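PDB 6GWI: putrescine aminotransferase from Halomonas elongata DSM 2581, which probably transfers amino groups from amines such as putrescine to keto acids, using a lysine-bound pyridoxal-5'-phosphate cofactor as a class-III aminotransferase. Local coordinates for residues D344-D349 with L373-A378; G351-E356 with E430-L435; G266-S271 with L336-G341; C260-L265 with M281-G286; E223-Q226 with I232-P235. One frame throughout, in Å; residues are numbered along the deposited sequence.

Contact 1: D344-D349 with L373-A378; sequences DRVRDD and LGLMGA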
# COMPACT_ATOMS: atom_id res chain seq x y z
N ASP B 344 -27.11 -7.19 9.15
CA ASP B 344 -28.24 -7.46 10.04
C ASP B 344 -28.22 -8.89 10.53
O ASP B 344 -28.70 -9.19 11.63
CB ASP B 344 -29.56 -7.25 9.31
CG ASP B 344 -29.74 -5.86 8.76
OD1 ASP B 344 -29.57 -4.90 9.53
OD2 ASP B 344 -30.06 -5.74 7.56
N ARG B 345 -27.66 -9.77 9.72
CA ARG B 345 -27.70 -11.22 9.80
C ARG B 345 -26.61 -11.78 10.71
O ARG B 345 -26.87 -12.70 11.49
CB ARG B 345 -27.58 -11.72 8.37
CG ARG B 345 -27.53 -13.17 8.10
CD ARG B 345 -27.44 -13.33 6.57
NE ARG B 345 -28.52 -12.70 5.81
CZ ARG B 345 -29.68 -13.29 5.52
NH1 ARG B 345 -29.92 -14.52 5.96
NH2 ARG B 345 -30.60 -12.67 4.80
N VAL B 346 -25.40 -11.24 10.61
CA VAL B 346 -24.38 -11.48 11.63
C VAL B 346 -24.91 -11.11 13.00
O VAL B 346 -24.77 -11.85 13.98
CB VAL B 346 -23.10 -10.69 11.28
CG1 VAL B 346 -22.05 -10.81 12.38
CG2 VAL B 346 -22.55 -11.17 9.95
N ARG B 347 -25.53 -9.92 13.10
CA ARG B 347 -25.97 -9.41 14.40
C ARG B 347 -27.12 -10.23 14.97
O ARG B 347 -27.15 -10.50 16.18
CB ARG B 347 -26.37 -7.94 14.27
CG ARG B 347 -26.73 -7.30 15.61
CD ARG B 347 -27.08 -5.82 15.48
NE ARG B 347 -28.23 -5.59 14.60
CZ ARG B 347 -28.16 -5.10 13.36
NH1 ARG B 347 -27.00 -4.77 12.82
NH2 ARG B 347 -29.28 -4.93 12.67
N ASP B 348 -28.09 -10.61 14.14
CA ASP B 348 -29.33 -11.21 14.62
C ASP B 348 -29.38 -12.73 14.46
O ASP B 348 -30.19 -13.37 15.14
CB ASP B 348 -30.55 -10.61 13.90
CG ASP B 348 -30.70 -9.12 14.14
OD1 ASP B 348 -30.19 -8.63 15.17
OD2 ASP B 348 -31.34 -8.45 13.31
N ASP B 349 -28.57 -13.31 13.58
CA ASP B 349 -28.67 -14.73 13.26
C ASP B 349 -27.35 -15.45 13.51
O ASP B 349 -27.25 -16.22 14.46
CB ASP B 349 -29.14 -14.90 11.82
CG ASP B 349 -29.17 -16.35 11.37
OD1 ASP B 349 -29.05 -17.25 12.24
OD2 ASP B 349 -29.29 -16.60 10.16
N LEU B 373 -18.00 -12.20 19.42
CA LEU B 373 -18.82 -11.03 19.15
C LEU B 373 -19.03 -10.99 17.65
O LEU B 373 -18.06 -11.01 16.89
CB LEU B 373 -18.16 -9.75 19.66
CG LEU B 373 -18.91 -8.44 19.37
CD1 LEU B 373 -20.32 -8.48 19.95
CD2 LEU B 373 -18.14 -7.25 19.91
N GLY B 374 -20.29 -10.93 17.22
CA GLY B 374 -20.56 -11.10 15.80
C GLY B 374 -19.96 -12.42 15.34
O GLY B 374 -20.21 -13.47 15.93
N LEU B 375 -19.18 -12.37 14.27
CA LEU B 375 -18.47 -13.55 13.77
C LEU B 375 -16.96 -13.43 13.98
O LEU B 375 -16.16 -13.79 13.11
CB LEU B 375 -18.81 -13.80 12.30
CG LEU B 375 -20.24 -14.31 12.07
CD1 LEU B 375 -20.56 -14.38 10.58
CD2 LEU B 375 -20.48 -15.68 12.72
N MET B 376 -16.56 -12.93 15.15
CA MET B 376 -15.19 -13.03 15.63
C MET B 376 -15.24 -13.80 16.94
O MET B 376 -16.06 -13.49 17.81
CB MET B 376 -14.57 -11.64 15.86
CG MET B 376 -13.11 -11.68 16.30
SD MET B 376 -12.42 -10.06 16.73
CE MET B 376 -12.73 -9.13 15.23
N GLY B 377 -14.36 -14.79 17.09
CA GLY B 377 -14.35 -15.61 18.28
C GLY B 377 -12.94 -15.99 18.66
O GLY B 377 -12.02 -15.96 17.85
N ALA B 378 -12.79 -16.35 19.94
CA ALA B 378 -11.49 -16.75 20.46
C ALA B 378 -11.66 -17.78 21.57
O ALA B 378 -12.68 -17.78 22.28
CB ALA B 378 -10.70 -15.55 20.97
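At a chi1 of 174°, Val346 turns CG1 toward Gly374 and leaves CG2, beside the backbone N, for Leu375, so that each methyl group meets a different part of the turn. Branch CG1 lies over the backbone, 3.7 Å from Gly374 CA, and also approaches the amide N of Leu375. Branch CG2 reaches the side chain of Leu375, where its distance to CD1 is 3.8 Å. Leu375 answers by its own torsion: a chi1 of -71° sets CG beside the backbone N, and the end of the side chain swings nearer the helix than its CB suggests, bringing CG to 4.0 Å from Val346 CG1. The contact joins helix 342-359 to the hairpin turn between strands 367-373 and 376-381, antiparallel neighbours in the sheet that also contains strand 418-421. Leu373 and Met376 close this turn with reciprocal backbone hydrogen bonds, and the positive phi of Gly374 helps the chain reverse in the two residues between them. No hydrogen bond links the two segments; the meeting is apolar and buried. Turned away from the hairpin, Arg347 forms a salt bridge from NH2 to Asp344 OD1 at 3.2 Å, using the anti lone pair of that oxygen, which lies somewhat out of the guanidinium plane. The other terminal nitrogen, Arg347 NH1, bonds to Gly266 O, while Leu375 O accepts from Arg264 NH1.

Contact 2: G351-E356 with E430-L435; sequences GPYLAE and EEIDEL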
# COMPACT_ATOMS: atom_id res chain seq x y z
N GLY B 351 -24.27 -14.47 14.42
CA GLY B 351 -23.53 -14.09 15.60
C GLY B 351 -24.02 -14.81 16.84
O GLY B 351 -23.26 -15.50 17.53
N PRO B 352 -25.30 -14.65 17.17
CA PRO B 352 -25.86 -15.39 18.30
C PRO B 352 -25.75 -16.90 18.15
O PRO B 352 -25.53 -17.60 19.14
CB PRO B 352 -27.33 -14.93 18.34
CG PRO B 352 -27.28 -13.55 17.76
CD PRO B 352 -26.23 -13.60 16.68
N TYR B 353 -25.87 -17.42 16.92
CA TYR B 353 -25.77 -18.86 16.73
C TYR B 353 -24.35 -19.34 17.00
O TYR B 353 -24.14 -20.35 17.69
CB TYR B 353 -26.21 -19.24 15.32
CG TYR B 353 -26.27 -20.73 15.10
CD1 TYR B 353 -27.36 -21.47 15.53
CD2 TYR B 353 -25.23 -21.40 14.48
CE1 TYR B 353 -27.42 -22.84 15.34
CE2 TYR B 353 -25.27 -22.76 14.28
CZ TYR B 353 -26.37 -23.48 14.71
OH TYR B 353 -26.42 -24.84 14.52
N LEU B 354 -23.36 -18.63 16.46
CA LEU B 354 -21.97 -18.93 16.80
C LEU B 354 -21.75 -18.89 18.30
O LEU B 354 -21.11 -19.78 18.88
CB LEU B 354 -21.03 -17.94 16.10
CG LEU B 354 -19.56 -18.03 16.52
CD1 LEU B 354 -18.97 -19.38 16.15
CD2 LEU B 354 -18.74 -16.89 15.92
N ALA B 355 -22.28 -17.86 18.96
CA ALA B 355 -22.05 -17.67 20.39
C ALA B 355 -22.47 -18.89 21.19
O ALA B 355 -21.74 -19.36 22.07
CB ALA B 355 -22.80 -16.43 20.88
N GLU B 356 -23.66 -19.43 20.91
CA GLU B 356 -24.13 -20.59 21.67
C GLU B 356 -23.33 -21.84 21.32
O GLU B 356 -22.95 -22.61 22.21
CB GLU B 356 -25.63 -20.81 21.43
CG GLU B 356 -26.06 -20.82 19.98
CD GLU B 356 -27.54 -21.15 19.82
OE1 GLU B 356 -28.33 -20.22 19.56
OE2 GLU B 356 -27.91 -22.33 19.97
N GLU B 430 -25.07 -24.77 9.30
CA GLU B 430 -24.47 -26.10 9.25
C GLU B 430 -22.95 -26.01 9.14
O GLU B 430 -22.24 -26.87 9.66
CB GLU B 430 -25.05 -26.89 8.07
CG GLU B 430 -25.20 -26.11 6.76
CD GLU B 430 -26.59 -25.52 6.58
OE1 GLU B 430 -27.02 -24.71 7.43
OE2 GLU B 430 -27.26 -25.88 5.59
N GLU B 431 -22.44 -24.96 8.48
CA GLU B 431 -21.00 -24.77 8.38
C GLU B 431 -20.40 -24.29 9.70
O GLU B 431 -19.26 -24.64 10.02
CB GLU B 431 -20.68 -23.81 7.23
CG GLU B 431 -20.97 -24.42 5.86
CD GLU B 431 -21.05 -23.40 4.74
OE1 GLU B 431 -21.13 -22.19 5.02
OE2 GLU B 431 -21.04 -23.82 3.56
N ILE B 432 -21.15 -23.50 10.48
CA ILE B 432 -20.70 -23.17 11.83
C ILE B 432 -20.64 -24.43 12.68
O ILE B 432 -19.71 -24.61 13.48
CB ILE B 432 -21.61 -22.10 12.46
CG1 ILE B 432 -21.32 -20.73 11.85
CG2 ILE B 432 -21.42 -22.06 13.98
CD1 ILE B 432 -22.33 -19.66 12.21
N ASP B 433 -21.65 -25.30 12.55
CA ASP B 433 -21.63 -26.57 13.27
C ASP B 433 -20.36 -27.36 12.95
O ASP B 433 -19.70 -27.88 13.86
CB ASP B 433 -22.86 -27.40 12.90
CG ASP B 433 -24.14 -26.85 13.51
OD1 ASP B 433 -24.05 -26.12 14.52
OD2 ASP B 433 -25.22 -27.15 12.97
N GLU B 434 -20.03 -27.49 11.67
CA GLU B 434 -18.83 -28.21 11.28
C GLU B 434 -17.59 -27.57 11.90
O GLU B 434 -16.69 -28.27 12.37
CB GLU B 434 -18.70 -28.25 9.75
CG GLU B 434 -17.52 -29.06 9.23
CD GLU B 434 -17.31 -28.91 7.74
OE1 GLU B 434 -18.02 -28.08 7.12
OE2 GLU B 434 -16.45 -29.61 7.18
N LEU B 435 -17.54 -26.24 11.92
CA LEU B 435 -16.39 -25.54 12.48
C LEU B 435 -16.15 -25.92 13.93
O LEU B 435 -15.03 -26.29 14.31
CB LEU B 435 -16.60 -24.02 12.35
CG LEU B 435 -15.46 -23.09 12.75
CD1 LEU B 435 -15.62 -21.75 12.03
CD2 LEU B 435 -15.38 -22.86 14.25
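Two helices packed side by side with nearly the same N-to-C direction, 342-359 and 429-450, meet here through Tyr353 and Leu354 on one and Ile432 and Asp433 on the other. The axes of the short segments approach to 10.3 Å and cross at -27°. Ile432 points into the interface and uses CG2 for both apolar contacts: this methyl lies at the edge of the Tyr353 ring, 3.9 Å from CD2, and also stands 4.2 Å from Leu354 CD1. Tyr353 holds CG anti to the backbone N (chi1 -174°), which carries the ring across to the facing helix; its side chain and that of Ile432 run past each other in opposite directions, and the phenol reaches the next residue. There Tyr353 OH donates to Asp433 OD1 over 2.7 Å, on the syn side and somewhat out of the carboxylate plane. Ring and carboxylate planes are turned 53° apart. In the fold, this helix pair lies beside the antiparallel sheet of strands 367-373, 376-381, 418-421 and 413-415: Leu354 touches Ile421 from one helix, as Leu435 does from the other. Leu354 and Ile432 are buried, while Tyr353 and Asp433 are partly exposed. Arg357 NE adds a salt bridge to Asp433 OD1 and a hydrogen bond to Tyr353 OH, and its positive charge probably stabilises the carboxylate as an anion.

Contact 3: G266-S271 with L336-G341; sequences GEWFGS and LLEAEG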
# COMPACT_ATOMS: atom_id res chain seq x y z
N GLY B 266 -21.24 -7.34 13.65
CA GLY B 266 -22.66 -7.09 13.59
C GLY B 266 -23.04 -5.67 13.29
O GLY B 266 -24.23 -5.33 13.36
N GLU B 267 -22.08 -4.82 12.96
CA GLU B 267 -22.33 -3.44 12.58
C GLU B 267 -21.50 -3.13 11.34
O GLU B 267 -20.54 -3.84 11.04
CB GLU B 267 -21.97 -2.46 13.70
CG GLU B 267 -22.44 -2.88 15.09
CD GLU B 267 -23.93 -2.74 15.28
OE1 GLU B 267 -24.55 -1.94 14.55
OE2 GLU B 267 -24.48 -3.43 16.16
N TRP B 268 -21.87 -2.06 10.65
CA TRP B 268 -21.04 -1.60 9.54
C TRP B 268 -19.67 -1.15 10.02
O TRP B 268 -18.70 -1.20 9.26
CB TRP B 268 -21.74 -0.47 8.79
CG TRP B 268 -22.86 -0.94 7.94
CD1 TRP B 268 -24.19 -0.88 8.22
CD2 TRP B 268 -22.75 -1.56 6.65
NE1 TRP B 268 -24.92 -1.42 7.19
CE2 TRP B 268 -24.06 -1.85 6.21
CE3 TRP B 268 -21.68 -1.91 5.83
CZ2 TRP B 268 -24.32 -2.46 4.99
CZ3 TRP B 268 -21.94 -2.51 4.61
CH2 TRP B 268 -23.25 -2.78 4.21
N PHE B 269 -19.58 -0.70 11.27
CA PHE B 269 -18.30 -0.29 11.84
C PHE B 269 -18.31 -0.64 13.31
O PHE B 269 -19.33 -0.49 13.99
CB PHE B 269 -18.07 1.21 11.62
CG PHE B 269 -18.03 1.60 10.17
CD1 PHE B 269 -16.89 1.40 9.42
CD2 PHE B 269 -19.15 2.14 9.56
CE1 PHE B 269 -16.86 1.75 8.08
CE2 PHE B 269 -19.12 2.48 8.22
CZ PHE B 269 -17.98 2.29 7.48
N GLY B 270 -17.18 -1.14 13.81
CA GLY B 270 -17.06 -1.43 15.23
C GLY B 270 -17.32 -0.20 16.08
O GLY B 270 -17.86 -0.31 17.19
N SER B 271 -16.94 0.98 15.58
CA SER B 271 -17.23 2.22 16.28
C SER B 271 -18.71 2.33 16.63
O SER B 271 -19.07 2.86 17.69
CB SER B 271 -16.82 3.41 15.41
OG SER B 271 -15.41 3.52 15.34
N LEU B 336 -24.07 -5.50 -2.17
CA LEU B 336 -24.55 -6.84 -1.86
C LEU B 336 -24.68 -7.04 -0.35
O LEU B 336 -25.70 -7.56 0.13
CB LEU B 336 -23.59 -7.88 -2.44
CG LEU B 336 -23.60 -8.00 -3.97
CD1 LEU B 336 -22.42 -8.84 -4.43
CD2 LEU B 336 -24.91 -8.59 -4.44
N LEU B 337 -23.67 -6.62 0.41
CA LEU B 337 -23.75 -6.72 1.86
C LEU B 337 -25.02 -6.07 2.38
O LEU B 337 -25.68 -6.59 3.28
CB LEU B 337 -22.53 -6.07 2.52
CG LEU B 337 -21.22 -6.85 2.51
CD1 LEU B 337 -20.06 -5.94 2.91
CD2 LEU B 337 -21.31 -8.05 3.43
N GLU B 338 -25.38 -4.91 1.81
CA GLU B 338 -26.56 -4.18 2.24
C GLU B 338 -27.84 -4.80 1.69
O GLU B 338 -28.79 -5.03 2.43
CB GLU B 338 -26.45 -2.72 1.80
CG GLU B 338 -27.54 -1.81 2.34
CD GLU B 338 -27.32 -0.36 1.98
OE1 GLU B 338 -26.74 -0.08 0.91
OE2 GLU B 338 -27.72 0.52 2.77
N ALA B 339 -27.87 -5.07 0.38
CA ALA B 339 -29.10 -5.55 -0.24
C ALA B 339 -29.50 -6.92 0.29
O ALA B 339 -30.70 -7.22 0.38
CB ALA B 339 -28.94 -5.61 -1.76
N GLU B 340 -28.53 -7.75 0.64
CA GLU B 340 -28.80 -9.08 1.17
C GLU B 340 -28.85 -9.12 2.69
O GLU B 340 -28.95 -10.20 3.27
CB GLU B 340 -27.76 -10.07 0.65
CG GLU B 340 -27.68 -10.11 -0.87
CD GLU B 340 -26.74 -11.18 -1.38
OE1 GLU B 340 -25.92 -11.68 -0.58
OE2 GLU B 340 -26.81 -11.52 -2.58
N GLY B 341 -28.78 -7.96 3.35
CA GLY B 341 -28.93 -7.89 4.79
C GLY B 341 -27.87 -8.63 5.57
O GLY B 341 -28.14 -9.10 6.68
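The indole of Trp268 meets the helix with the far end of its six-membered ring, where CH2 and CZ2 divide the contact between two successive residues. Trp268 CH2 stands 3.8 Å from Leu337 CB, a methylene that approaches the ring obliquely. The neighbouring atom, Trp268 CZ2, is likewise 3.8 Å from Glu338 CB, but this group sits at the ring edge, and Glu338 CA lies in the plane of the indole at 3.9 Å from CZ2. Toward Glu338, then, the ring is edge-on. A chi1 of -75° places the indole beside the backbone N of Trp268 and carries its outer end nearer to the helix than its CB. This contact falls at the C-terminal end of helix 324-339, which finishes in a Schellman motif: Gly341, at positive phi, is the C-prime residue, and its N bonds to Glu338 O at 3.1 Å while Val342 N bonds to Leu337 O. Gly341 is also the N-cap residue of the helix that follows, 342-359, from which Val343 touches Trp268 and Val342 touches Leu337. Glu338 extends away from its aliphatic base, crossing the tryptophan side chain at about a right angle; its carboxylate plane is 75° from that of the ring. Glu338 OE1 forms a salt bridge with Lys99 NZ.

Contact 4: C260-L265 with M281-G286; sequences CGFGRL and MPIAKG. With PLP (pyridoxal-5'-phosphate), chain D.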
# COMPACT_ATOMS: atom_id res chain seq x y z
N CYS B 260 -12.73 -4.57 11.87
CA CYS B 260 -14.08 -4.50 12.41
C CYS B 260 -15.09 -3.95 11.41
O CYS B 260 -16.30 -4.13 11.61
CB CYS B 260 -14.11 -3.64 13.67
SG CYS B 260 -13.10 -4.28 15.04
N GLY B 261 -14.64 -3.30 10.34
CA GLY B 261 -15.57 -2.71 9.41
C GLY B 261 -16.32 -3.76 8.61
O GLY B 261 -15.84 -4.86 8.36
N PHE B 262 -17.55 -3.39 8.23
CA PHE B 262 -18.30 -4.09 7.18
C PHE B 262 -18.81 -5.46 7.63
O PHE B 262 -18.78 -6.43 6.87
CB PHE B 262 -17.45 -4.17 5.91
CG PHE B 262 -16.94 -2.83 5.46
CD1 PHE B 262 -17.82 -1.90 4.91
CD2 PHE B 262 -15.62 -2.46 5.64
CE1 PHE B 262 -17.37 -0.65 4.53
CE2 PHE B 262 -15.17 -1.21 5.26
CZ PHE B 262 -16.05 -0.31 4.70
N GLY B 263 -19.32 -5.52 8.86
CA GLY B 263 -20.17 -6.61 9.32
C GLY B 263 -19.56 -7.51 10.37
O GLY B 263 -20.30 -8.25 11.04
N ARG B 264 -18.24 -7.46 10.55
CA ARG B 264 -17.54 -8.45 11.37
C ARG B 264 -18.19 -8.61 12.74
O ARG B 264 -18.41 -9.74 13.20
CB ARG B 264 -16.07 -8.04 11.51
CG ARG B 264 -15.21 -8.97 12.35
CD ARG B 264 -15.28 -10.42 11.89
NE ARG B 264 -15.04 -10.58 10.46
CZ ARG B 264 -15.24 -11.72 9.80
NH1 ARG B 264 -15.68 -12.79 10.43
NH2 ARG B 264 -15.00 -11.78 8.49
N LEU B 265 -18.52 -7.50 13.40
CA LEU B 265 -19.06 -7.53 14.75
C LEU B 265 -20.57 -7.32 14.79
O LEU B 265 -21.12 -7.14 15.88
CB LEU B 265 -18.38 -6.45 15.60
CG LEU B 265 -16.85 -6.49 15.68
CD1 LEU B 265 -16.34 -5.35 16.55
CD2 LEU B 265 -16.36 -7.83 16.21
N MET B 281 -11.18 7.10 10.38
CA MET B 281 -11.38 5.66 10.39
C MET B 281 -10.69 5.03 9.19
O MET B 281 -11.18 5.14 8.06
CB MET B 281 -12.87 5.29 10.39
CG MET B 281 -13.64 5.67 11.65
SD MET B 281 -15.32 5.00 11.69
CE MET B 281 -15.97 5.62 10.14
N PRO B 282 -9.53 4.40 9.39
CA PRO B 282 -8.94 3.62 8.30
C PRO B 282 -9.73 2.34 8.07
O PRO B 282 -10.32 1.76 8.99
CB PRO B 282 -7.52 3.33 8.78
CG PRO B 282 -7.56 3.49 10.26
CD PRO B 282 -8.65 4.47 10.57
N ILE B 283 -9.76 1.91 6.80
CA ILE B 283 -10.54 0.75 6.39
C ILE B 283 -9.80 0.02 5.28
O ILE B 283 -8.99 0.59 4.56
CB ILE B 283 -11.96 1.15 5.92
CG1 ILE B 283 -11.86 2.23 4.84
CG2 ILE B 283 -12.80 1.61 7.10
CD1 ILE B 283 -13.18 2.57 4.19
N ALA B 284 -10.11 -1.27 5.15
CA ALA B 284 -9.62 -2.12 4.07
C ALA B 284 -10.27 -3.50 4.23
O ALA B 284 -11.42 -3.60 4.67
CB ALA B 284 -8.10 -2.22 4.07
N LYS B 285 -9.53 -4.56 3.90
CA LYS B 285 -9.98 -5.94 4.11
C LYS B 285 -11.41 -6.16 3.63
O LYS B 285 -11.64 -6.33 2.43
CB LYS B 285 -9.82 -6.31 5.59
CG LYS B 285 -8.35 -6.55 5.98
CD LYS B 285 -8.18 -7.09 7.40
CE LYS B 285 -6.73 -7.49 7.71
NZ LYS B 285 -5.88 -6.39 8.27
N GLY B 286 -12.38 -6.16 4.55
CA GLY B 286 -13.76 -6.46 4.17
C GLY B 286 -14.38 -5.47 3.22
O GLY B 286 -15.44 -5.76 2.64
N1 PLP D . -5.13 -2.21 10.84
C2 PLP D . -5.69 -3.36 11.35
C2A PLP D . -6.58 -3.29 12.56
C3 PLP D . -5.42 -4.59 10.74
O3 PLP D . -5.99 -5.72 11.26
C4 PLP D . -4.61 -4.66 9.60
C4A PLP D . -4.87 -5.79 8.63
C5 PLP D . -4.05 -3.48 9.10
C6 PLP D . -4.31 -2.27 9.72
C5A PLP D . -3.14 -3.49 7.89
O4P PLP D . -3.86 -3.64 6.69
P PLP D . -3.06 -4.09 5.37
O1P PLP D . -1.97 -3.08 5.08
O2P PLP D . -4.02 -4.20 4.21
O3P PLP D . -2.43 -5.44 5.62
O HOH W 1 -13.12 -5.03 7.03
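A water joins the backbones of Gly261 and Gly286, while Phe262 sends its ring toward the segment that carries the cofactor lysine. The water accepts from Gly286 N at 2.8 Å and can donate to Gly261 O at 3.0 Å, lying in the plane of the Phe262 ring at its edge. Hydrophobic contact is made by the same ring: Phe262 CE2 is 4.0 Å from Ile283 CB, which also sits at the ring edge, and CZ comes to 4.1 Å from Ile283 CD1. The two side chains cross at about a right angle. At Gly286, CD2 of Phe262 comes to 4.1 Å from the carbonyl carbon, obliquely. Between Ile283 and Gly286 the chain carries Lys285, whose side chain leads away from Phe262 to the cofactor. Its NZ is covalently attached to PLP C4A at 1.2 Å, the internal aldimine of this enzyme class; a bend at chi4 (89°) completes the path. Thr319 of the second subunit packs against Lys285 and hydrogen-bonds PLP, placing the aldimine at the subunit interface. The contact joins the loop after strand 252-255 to the end of strand 280-283, antiparallel to strand 295-300, with Leu100 of helix 91-103 touching both Phe262 and Ile283 and the ring of Phe269 packed edge-to-face with that of Phe262.

Contact 5: E223-Q226 with I232-P235; sequences EPVQ and IMPP. With PLP (pyridoxal-5'-phosphate), chain D.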
# COMPACT_ATOMS: atom_id res chain seq x y z
N GLU B 223 -7.97 -0.04 17.76
CA GLU B 223 -8.96 -0.94 17.17
C GLU B 223 -10.14 -1.06 18.13
O GLU B 223 -9.93 -1.25 19.33
CB GLU B 223 -8.35 -2.33 16.93
CG GLU B 223 -7.07 -2.34 16.10
CD GLU B 223 -6.27 -3.63 16.29
OE1 GLU B 223 -6.71 -4.70 15.79
OE2 GLU B 223 -5.22 -3.58 16.95
N PRO B 224 -11.39 -0.93 17.66
CA PRO B 224 -12.52 -1.16 18.58
C PRO B 224 -12.41 -2.50 19.29
O PRO B 224 -12.61 -2.60 20.51
CB PRO B 224 -13.74 -1.10 17.66
CG PRO B 224 -13.31 -0.24 16.52
CD PRO B 224 -11.85 -0.57 16.31
N VAL B 225 -12.07 -3.54 18.54
CA VAL B 225 -11.69 -4.85 19.06
C VAL B 225 -10.37 -5.22 18.40
O VAL B 225 -10.24 -5.12 17.18
CB VAL B 225 -12.76 -5.92 18.78
CG1 VAL B 225 -12.23 -7.30 19.12
CG2 VAL B 225 -14.02 -5.62 19.57
N GLN B 226 -9.40 -5.66 19.20
CA GLN B 226 -8.09 -6.02 18.68
C GLN B 226 -8.18 -7.35 17.92
O GLN B 226 -8.63 -8.36 18.47
CB GLN B 226 -7.08 -6.13 19.82
CG GLN B 226 -6.73 -4.81 20.47
CD GLN B 226 -6.15 -4.99 21.86
OE1 GLN B 226 -6.86 -4.89 22.86
NE2 GLN B 226 -4.85 -5.27 21.93
N ILE B 232 -9.41 -9.69 20.98
CA ILE B 232 -9.56 -9.31 22.38
C ILE B 232 -10.68 -8.28 22.45
O ILE B 232 -10.48 -7.10 22.16
CB ILE B 232 -8.25 -8.76 22.96
CG1 ILE B 232 -7.14 -9.80 22.79
CG2 ILE B 232 -8.44 -8.38 24.42
CD1 ILE B 232 -5.79 -9.31 23.21
N MET B 233 -11.87 -8.73 22.84
CA MET B 233 -12.95 -7.80 23.11
C MET B 233 -12.75 -7.17 24.49
O MET B 233 -12.50 -7.90 25.45
CB MET B 233 -14.30 -8.51 23.05
CG MET B 233 -14.56 -9.19 21.72
SD MET B 233 -14.56 -10.99 21.85
CE MET B 233 -14.36 -11.46 20.13
N PRO B 234 -12.84 -5.85 24.62
CA PRO B 234 -12.60 -5.23 25.92
C PRO B 234 -13.80 -5.42 26.83
O PRO B 234 -14.89 -5.77 26.37
CB PRO B 234 -12.40 -3.75 25.56
CG PRO B 234 -13.25 -3.55 24.36
CD PRO B 234 -13.18 -4.85 23.58
N PRO B 235 -13.62 -5.25 28.14
CA PRO B 235 -14.78 -5.21 29.03
C PRO B 235 -15.76 -4.13 28.59
O PRO B 235 -15.39 -3.14 27.96
CB PRO B 235 -14.17 -4.89 30.41
CG PRO B 235 -12.74 -5.30 30.31
CD PRO B 235 -12.34 -5.14 28.87
N1 PLP D . -5.13 -2.21 10.84
C2 PLP D . -5.69 -3.36 11.35
C2A PLP D . -6.58 -3.29 12.56
C3 PLP D . -5.42 -4.59 10.74
O3 PLP D . -5.99 -5.72 11.26
C4 PLP D . -4.61 -4.66 9.60
C4A PLP D . -4.87 -5.79 8.63
C5 PLP D . -4.05 -3.48 9.10
C6 PLP D . -4.31 -2.27 9.72
C5A PLP D . -3.14 -3.49 7.89
O4P PLP D . -3.86 -3.64 6.69
P PLP D . -3.06 -4.09 5.37
O1P PLP D . -1.97 -3.08 5.08
O2P PLP D . -4.02 -4.20 4.21
O3P PLP D . -2.43 -5.44 5.62
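Ile232, Gln226 and Val225 give up most of the surface buried between these neighbouring loop segments. Gln226 and Ile232 form a single antiparallel, hydrogen-bonded bridge. Its stronger bond runs from Ile232 N to Gln226 O at 2.9 Å, with the donor in the carbonyl plane; the return bond from Gln226 N to Ile232 O is weak at 3.5 Å. Beyond the bridge the two side chains cross at a slant, Gln226 OE1 lying 4.1 Å from Ile232 CB and about as far from its CG2. That oxygen is buried with no hydrogen-bonding partner in the model, whereas the amide nitrogen at the same end, NE2, bonds to Gln182 OE1. Val225 uses both branches. With chi1 at 170°, CG1 lies anti to the backbone N and fits against the Ile232 carbonyl, 3.5 Å from its O, while also touching Met233 CG at 4.0 Å. Its other branch, CG2, meets the ring of Pro234 at CD, 4.2 Å away, the two side chains crossing at about a right angle. Glu223 OE1 stands 3.5 Å from PLP C2A, the methyl carbon of the cofactor, and accepts from Gly227 N, while Glu223 OE2 accepts from Tyr150 N; backbone amides thus hold both carboxylate oxygens. The loop that follows strand 217-222 begins with Glu223, which lines the PLP pocket, as fits a fold-type I aminotransferase.

Overall arrangement
Contacts 4 and 5 both reach PLP, their centres 14 Å apart: one supplies the lysine of the aldimine, the other a glutamate beside the cofactor methyl, and they touch where Cys260 SG and Leu265 pack on Val225. Contact 3 interlocks with contact 4 along the chain, the centres 9 Å apart, through a probable hydrogen bond from Phe262 N to Trp268 O. Contact 1, 13 Å from contact 4 and 11 Å from contact 3 between centres, is joined to them by Arg264 and Arg347, and Met376 packs against contact 5. Contact 2 shares helix 342-359 with contact 1, 9 Å between centres, but lies about 21 Å from the centres of contacts 4 and 5.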